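Local coordinates for protein DnaJ homolog subfamily C member 10 (Mus musculus, PDB 3APQ) that acts as a disulfide reductase of the endoplasmic reticulum, helping proteins to fold correctly and misfolded ones to be degraded, its J domain pairing with the Hsp70 chaperone HSPA5, at residues F90-D95 and N120-G125. Sequence-based numbering, arbitrary orientation.
Sequences FGIYDD and NFYSPG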
# COMPACT_ATOMS: atom_id res chain seq x y z
N PHE A 90 8.86 -1.53 -0.27
CA PHE A 90 8.00 -1.28 0.89
C PHE A 90 7.36 0.11 0.76
O PHE A 90 8.07 1.08 0.51
CB PHE A 90 8.84 -1.38 2.17
CG PHE A 90 8.03 -1.21 3.39
CD1 PHE A 90 7.22 -2.25 3.85
CD2 PHE A 90 8.00 0.02 4.05
CE1 PHE A 90 6.44 -2.09 5.02
CE2 PHE A 90 7.22 0.22 5.20
CZ PHE A 90 6.44 -0.85 5.70
N GLY A 91 6.04 0.19 0.89
CA GLY A 91 5.34 1.49 0.78
C GLY A 91 5.64 2.17 -0.54
O GLY A 91 5.97 3.36 -0.58
N ILE A 92 5.56 1.39 -1.62
CA ILE A 92 6.05 1.80 -2.94
C ILE A 92 5.64 3.20 -3.36
O ILE A 92 6.42 3.94 -3.96
CB ILE A 92 5.45 0.78 -4.07
CG1 ILE A 92 6.12 -0.58 -3.89
CG2 ILE A 92 5.74 1.19 -5.46
CD1 ILE A 92 7.64 -0.42 -3.49
N TYR A 93 4.37 3.51 -3.13
CA TYR A 93 3.87 4.79 -3.67
C TYR A 93 3.66 5.84 -2.64
O TYR A 93 2.99 6.81 -2.96
CB TYR A 93 2.54 4.57 -4.45
CG TYR A 93 2.78 3.72 -5.71
CD1 TYR A 93 3.61 4.17 -6.76
CD2 TYR A 93 2.19 2.45 -5.82
CE1 TYR A 93 3.82 3.38 -7.91
CE2 TYR A 93 2.44 1.65 -6.93
CZ TYR A 93 3.24 2.14 -7.97
OH TYR A 93 3.45 1.34 -9.05
N ASP A 94 4.23 5.66 -1.44
CA ASP A 94 4.05 6.59 -0.30
C ASP A 94 4.60 7.99 -0.50
O ASP A 94 4.18 8.92 0.19
CB ASP A 94 4.63 6.02 0.98
CG ASP A 94 3.76 4.88 1.54
OD1 ASP A 94 2.64 4.62 1.00
OD2 ASP A 94 4.20 4.23 2.51
N ASP A 95 5.58 8.14 -1.41
CA ASP A 95 6.10 9.46 -1.71
C ASP A 95 5.56 10.06 -3.00
O ASP A 95 6.15 11.03 -3.47
CB ASP A 95 7.64 9.43 -1.81
CG ASP A 95 8.30 9.00 -0.54
OD1 ASP A 95 7.89 9.42 0.56
OD2 ASP A 95 9.30 8.25 -0.63
N ASN A 120 -3.88 0.08 -9.59
CA ASN A 120 -2.79 -0.83 -9.85
C ASN A 120 -2.71 -1.78 -8.67
O ASN A 120 -2.35 -1.34 -7.55
CB ASN A 120 -1.49 -0.03 -9.96
CG ASN A 120 -0.26 -0.89 -10.07
OD1 ASN A 120 -0.34 -2.12 -10.12
ND2 ASN A 120 0.90 -0.25 -10.16
N PHE A 121 -3.06 -3.04 -8.91
CA PHE A 121 -2.95 -4.13 -7.93
C PHE A 121 -1.57 -4.75 -8.12
O PHE A 121 -1.27 -5.34 -9.17
CB PHE A 121 -4.02 -5.22 -8.12
CG PHE A 121 -5.41 -4.77 -7.79
CD1 PHE A 121 -5.96 -5.03 -6.56
CD2 PHE A 121 -6.19 -4.12 -8.76
CE1 PHE A 121 -7.26 -4.61 -6.26
CE2 PHE A 121 -7.48 -3.68 -8.46
CZ PHE A 121 -8.01 -3.93 -7.21
N TYR A 122 -0.74 -4.61 -7.11
CA TYR A 122 0.66 -5.10 -7.21
C TYR A 122 0.98 -6.01 -6.03
O TYR A 122 0.16 -6.22 -5.14
CB TYR A 122 1.61 -3.86 -7.32
CG TYR A 122 1.65 -2.99 -6.07
CD1 TYR A 122 2.61 -3.24 -5.11
CD2 TYR A 122 0.74 -1.95 -5.83
CE1 TYR A 122 2.69 -2.52 -3.93
CE2 TYR A 122 0.82 -1.18 -4.58
CZ TYR A 122 1.82 -1.49 -3.67
OH TYR A 122 2.05 -0.82 -2.45
N SER A 123 2.18 -6.62 -6.03
CA SER A 123 2.57 -7.49 -4.95
C SER A 123 4.07 -7.26 -4.71
O SER A 123 4.78 -6.93 -5.65
CB SER A 123 2.26 -8.95 -5.30
OG SER A 123 2.74 -9.85 -4.32
N PRO A 124 4.52 -7.41 -3.44
CA PRO A 124 5.95 -7.26 -3.17
C PRO A 124 6.74 -8.37 -3.93
O PRO A 124 6.19 -9.44 -4.22
CB PRO A 124 6.04 -7.46 -1.63
CG PRO A 124 4.78 -8.17 -1.24
CD PRO A 124 3.75 -7.56 -2.19
N GLY A 125 7.99 -8.12 -4.27
CA GLY A 125 8.79 -9.16 -4.92
C GLY A 125 8.41 -9.38 -6.39
O GLY A 125 8.62 -10.47 -6.93
O HOH W 1 4.53 -1.40 -1.31
O HOH W 2 2.03 1.85 -2.19
O HOH W 3 3.86 -1.20 -9.45
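In the loop between helix 83-88 and strand 100-101, the type I turn G91-D94, closed by the hydrogen bond from D94 N to G91 O, packs against the end of the central strand 117-122 through I92, Y93 and Y122. Y93 meets Y122 in a T-shaped stack: the CD2-CE2 edge of Y93 is directed at the face of Y122, landing near Y122 CE2, off the ring centre, with ring centroids 5.7 Å apart and planes at 88°. I92 adds an apolar contact from its CG1 to Y122 CE1 at 3.9 Å. The other branch of I92, CG2, turned anti to the backbone N while CG1 sits beside it (chi1 -70°), lies 3.5 Å above the Y93 ring plane, over its centre, so that one isoleucine packs on both tyrosines.

Three waters bridge the polar atoms of the contact. Y122 OH holds two, at 2.8 and 2.7 Å; the first accepts from I92 N and the second from Y93 N, linking one phenol to two successive amides of the turn. A third lies 2.6 Å from Y93 OH and accepts from N120 ND2; the direct approach of Y93 OH to N120 ND2, at 3.2 Å, is too poorly angled for a hydrogen bond. Y122 also touches C129 of the redox-active pair. With D94 OD2 bound to R20 and Q21 of helix 16-30, the arrangement is consistent with a segment connecting the J and thioredoxin domains, packed on the thioredoxin fold beside its CXXC motif.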